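PDB 4UOP: lipoteichoic acid primase from Listeria monocytogenes, which belongs to the sulfatase family of metal-dependent enzymes and holds a magnesium ion in its extracellular catalytic domain. Local coordinates for residues A200-Y208 against L268-D276. Numbering follows the deposited sequence.
Sequences AFPILEEQY and LKDSGIWDD
Tyr208 and Ile273 show how an aromatic residue on one helix can close over the turn that ends its neighbour. The two side chains run past each other in opposite directions, and CG1 of Ile273 lies over one face of the phenol in a CH-pi contact, 4.0 Å from the centroid of the Tyr208 ring and 23° off its normal. At the edge of the same ring, near its plane, Asp276 OD2 stands 3.6 Å from Tyr208 CE1, the carboxylate turned 78° against the ring. One water joins the two polar ends, 2.6 Å from Tyr208 OH, and donates to Asp276 OD2. With CG anti to the backbone N (chi1 173°), the tyrosine reaches across to Gly272, whose positive phi takes the chain out of helix 246-271. Beyond CG1, the tip of the same branch, Ile273 CD1, packs 3.9 Å from Glu205 CA and against the ring of Phe201. That ring meets Ser271 edge-on, Phe201 CZ lying 3.7 Å from Ser271 CB, while Leu268 CD2 packs beside Phe201 CD1. The Ser271 hydroxyl is hydrogen-bonded to Lys267 O, within its own helix. No direct hydrogen bond crosses the contact, which joins helix 193-209 to the C-terminal end of helix 246-271 and the turn into strand 277-283; both pack onto the mixed sheet of this alpha/beta sulfatase-family domain, Leu204 on strand 214-219, Leu268 and Ile273 on Ile61 of its parallel neighbour 59-65.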
loop_
_atom_site.group_PDB
_atom_site.type_symbol
_atom_site.label_atom_id
_atom_site.label_comp_id
_atom_site.label_asym_id
_atom_site.label_seq_id
_atom_site.Cartn_x
_atom_site.Cartn_y
_atom_site.Cartn_z
ATOM N N ALA B 200 -6.983 -11.557 30.575
ATOM C CA ALA B 200 -8.322 -11.168 30.085
ATOM C C ALA B 200 -9.430 -11.924 30.826
ATOM O O ALA B 200 -10.463 -11.348 31.181
ATOM C CB ALA B 200 -8.442 -11.397 28.588
ATOM N N PHE B 201 -9.211 -13.209 31.071
ATOM C CA PHE B 201 -10.260 -14.065 31.582
ATOM C C PHE B 201 -10.952 -13.536 32.863
ATOM O O PHE B 201 -12.182 -13.540 32.936
ATOM C CB PHE B 201 -9.765 -15.517 31.751
ATOM C CG PHE B 201 -10.762 -16.398 32.432
ATOM C CD1 PHE B 201 -11.812 -16.952 31.718
ATOM C CD2 PHE B 201 -10.679 -16.633 33.796
ATOM C CE1 PHE B 201 -12.753 -17.748 32.353
ATOM C CE2 PHE B 201 -11.610 -17.424 34.434
ATOM C CZ PHE B 201 -12.647 -17.981 33.709
ATOM N N PRO B 202 -10.175 -13.096 33.878
ATOM C CA PRO B 202 -10.804 -12.627 35.115
ATOM C C PRO B 202 -11.712 -11.416 34.902
ATOM O O PRO B 202 -12.680 -11.245 35.625
ATOM C CB PRO B 202 -9.607 -12.255 36.002
ATOM C CG PRO B 202 -8.491 -13.105 35.500
ATOM C CD PRO B 202 -8.711 -13.245 34.024
ATOM N N ILE B 203 -11.401 -10.597 33.908
ATOM C CA ILE B 203 -12.229 -9.450 33.580
ATOM C C ILE B 203 -13.572 -9.930 33.045
ATOM O O ILE B 203 -14.612 -9.413 33.449
ATOM C CB ILE B 203 -11.537 -8.533 32.551
ATOM C CG1 ILE B 203 -10.313 -7.888 33.202
ATOM C CG2 ILE B 203 -12.502 -7.466 32.049
ATOM C CD1 ILE B 203 -9.330 -7.340 32.208
ATOM N N LEU B 204 -13.540 -10.921 32.155
ATOM C CA LEU B 204 -14.753 -11.508 31.583
ATOM C C LEU B 204 -15.575 -12.227 32.653
ATOM O O LEU B 204 -16.793 -12.127 32.662
ATOM C CB LEU B 204 -14.417 -12.484 30.455
ATOM C CG LEU B 204 -13.449 -12.004 29.355
ATOM C CD1 LEU B 204 -13.400 -12.985 28.187
ATOM C CD2 LEU B 204 -13.797 -10.608 28.888
ATOM N N GLU B 205 -14.892 -12.962 33.532
ATOM C CA GLU B 205 -15.551 -13.691 34.610
ATOM C C GLU B 205 -16.317 -12.757 35.551
ATOM O O GLU B 205 -17.418 -13.081 35.986
ATOM C CB GLU B 205 -14.520 -14.515 35.404
ATOM C CG GLU B 205 -15.141 -15.494 36.386
ATOM C CD GLU B 205 -14.107 -16.400 37.036
ATOM O OE1 GLU B 205 -13.027 -15.897 37.417
ATOM O OE2 GLU B 205 -14.372 -17.617 37.150
ATOM N N GLU B 206 -15.755 -11.587 35.849
ATOM C CA GLU B 206 -16.458 -10.651 36.718
ATOM C C GLU B 206 -17.654 -10.005 36.040
ATOM O O GLU B 206 -18.672 -9.779 36.689
ATOM C CB GLU B 206 -15.509 -9.615 37.309
ATOM C CG GLU B 206 -14.616 -10.222 38.398
ATOM C CD GLU B 206 -15.355 -11.175 39.360
ATOM O OE1 GLU B 206 -16.169 -10.689 40.186
ATOM O OE2 GLU B 206 -15.115 -12.412 39.306
ATOM N N GLN B 207 -17.557 -9.752 34.735
ATOM C CA GLN B 207 -18.714 -9.242 34.008
ATOM C C GLN B 207 -19.821 -10.290 33.959
ATOM O O GLN B 207 -21.003 -9.981 34.139
ATOM C CB GLN B 207 -18.315 -8.838 32.590
ATOM C CG GLN B 207 -17.513 -7.554 32.543
ATOM C CD GLN B 207 -17.024 -7.243 31.146
ATOM O OE1 GLN B 207 -16.357 -8.066 30.511
ATOM N NE2 GLN B 207 -17.391 -6.076 30.641
ATOM N N TYR B 208 -19.424 -11.535 33.724
ATOM C CA TYR B 208 -20.353 -12.658 33.696
ATOM C C TYR B 208 -21.116 -12.785 35.039
ATOM O O TYR B 208 -22.343 -12.903 35.054
ATOM C CB TYR B 208 -19.578 -13.929 33.385
ATOM C CG TYR B 208 -20.361 -15.219 33.473
ATOM C CD1 TYR B 208 -21.388 -15.492 32.597
ATOM C CD2 TYR B 208 -20.045 -16.172 34.438
ATOM C CE1 TYR B 208 -22.094 -16.687 32.671
ATOM C CE2 TYR B 208 -20.731 -17.372 34.518
ATOM C CZ TYR B 208 -21.761 -17.622 33.651
ATOM O OH TYR B 208 -22.430 -18.820 33.772
ATOM N N LEU B 268 -13.230 -20.934 29.781
ATOM C CA LEU B 268 -14.557 -20.462 29.411
ATOM C C LEU B 268 -15.599 -21.557 29.659
ATOM O O LEU B 268 -16.711 -21.265 30.076
ATOM C CB LEU B 268 -14.604 -20.022 27.941
ATOM C CG LEU B 268 -13.751 -18.826 27.512
ATOM C CD1 LEU B 268 -13.869 -18.620 26.010
ATOM C CD2 LEU B 268 -14.087 -17.547 28.285
ATOM N N LYS B 269 -15.254 -22.811 29.384
ATOM C CA LYS B 269 -16.182 -23.922 29.614
ATOM C C LYS B 269 -16.429 -24.137 31.115
ATOM O O LYS B 269 -17.581 -24.183 31.551
ATOM C CB LYS B 269 -15.697 -25.219 28.938
ATOM C CG LYS B 269 -15.785 -25.203 27.420
ATOM C CD LYS B 269 -15.314 -26.493 26.777
ATOM C CE LYS B 269 -15.580 -26.481 25.282
ATOM N NZ LYS B 269 -15.063 -27.691 24.591
ATOM N N ASP B 270 -15.353 -24.261 31.891
ATOM C CA ASP B 270 -15.447 -24.488 33.339
ATOM C C ASP B 270 -16.221 -23.395 34.063
ATOM O O ASP B 270 -16.993 -23.678 34.972
ATOM C CB ASP B 270 -14.056 -24.582 33.969
ATOM C CG ASP B 270 -13.311 -25.833 33.561
ATOM O OD1 ASP B 270 -13.958 -26.789 33.085
ATOM O OD2 ASP B 270 -12.071 -25.862 33.736
ATOM N N SER B 271 -16.012 -22.148 33.641
ATOM C CA SER B 271 -16.617 -21.014 34.278
ATOM C C SER B 271 -18.094 -20.854 33.959
ATOM O O SER B 271 -18.786 -20.142 34.683
ATOM C CB SER B 271 -15.893 -19.734 33.866
ATOM O OG SER B 271 -16.145 -19.436 32.507
ATOM N N GLY B 272 -18.578 -21.500 32.899
ATOM C CA GLY B 272 -19.948 -21.270 32.422
ATOM C C GLY B 272 -20.082 -20.218 31.319
ATOM O O GLY B 272 -21.148 -20.080 30.702
ATOM N N ILE B 273 -19.014 -19.471 31.053
ATOM C CA ILE B 273 -19.072 -18.413 30.034
ATOM C C ILE B 273 -19.328 -19.004 28.638
ATOM O O ILE B 273 -20.084 -18.440 27.852
ATOM C CB ILE B 273 -17.803 -17.545 30.064
ATOM C CG1 ILE B 273 -17.775 -16.721 31.353
ATOM C CG2 ILE B 273 -17.751 -16.592 28.878
ATOM C CD1 ILE B 273 -16.409 -16.158 31.674
ATOM N N TRP B 274 -18.724 -20.152 28.349
ATOM C CA TRP B 274 -18.846 -20.789 27.021
ATOM C C TRP B 274 -20.305 -21.046 26.658
ATOM O O TRP B 274 -20.735 -20.798 25.523
ATOM C CB TRP B 274 -18.077 -22.090 27.015
ATOM C CG TRP B 274 -18.034 -22.832 25.723
ATOM C CD1 TRP B 274 -18.746 -23.952 25.401
ATOM C CD2 TRP B 274 -17.198 -22.547 24.596
ATOM N NE1 TRP B 274 -18.406 -24.385 24.140
ATOM C CE2 TRP B 274 -17.479 -23.524 23.611
ATOM C CE3 TRP B 274 -16.258 -21.546 24.308
ATOM C CZ2 TRP B 274 -16.829 -23.547 22.372
ATOM C CZ3 TRP B 274 -15.613 -21.570 23.079
ATOM C CH2 TRP B 274 -15.900 -22.566 22.125
ATOM N N ASP B 275 -21.055 -21.532 27.640
ATOM C CA ASP B 275 -22.456 -21.892 27.438
ATOM C C ASP B 275 -23.364 -20.680 27.414
ATOM O O ASP B 275 -24.562 -20.830 27.175
ATOM C CB ASP B 275 -22.926 -22.854 28.535
ATOM C CG ASP B 275 -22.198 -24.188 28.494
ATOM O OD1 ASP B 275 -21.893 -24.673 27.386
ATOM O OD2 ASP B 275 -21.934 -24.770 29.566
ATOM N N ASP B 276 -22.808 -19.492 27.643
ATOM C CA ASP B 276 -23.559 -18.251 27.619
ATOM C C ASP B 276 -22.994 -17.222 26.635
ATOM O O ASP B 276 -23.279 -16.024 26.766
ATOM C CB ASP B 276 -23.584 -17.645 29.031
ATOM C CG ASP B 276 -24.933 -17.818 29.739
ATOM O OD1 ASP B 276 -25.796 -18.608 29.264
ATOM O OD2 ASP B 276 -25.124 -17.141 30.783
HETATM O O HOH W 1 -24.885 -18.871 32.840
#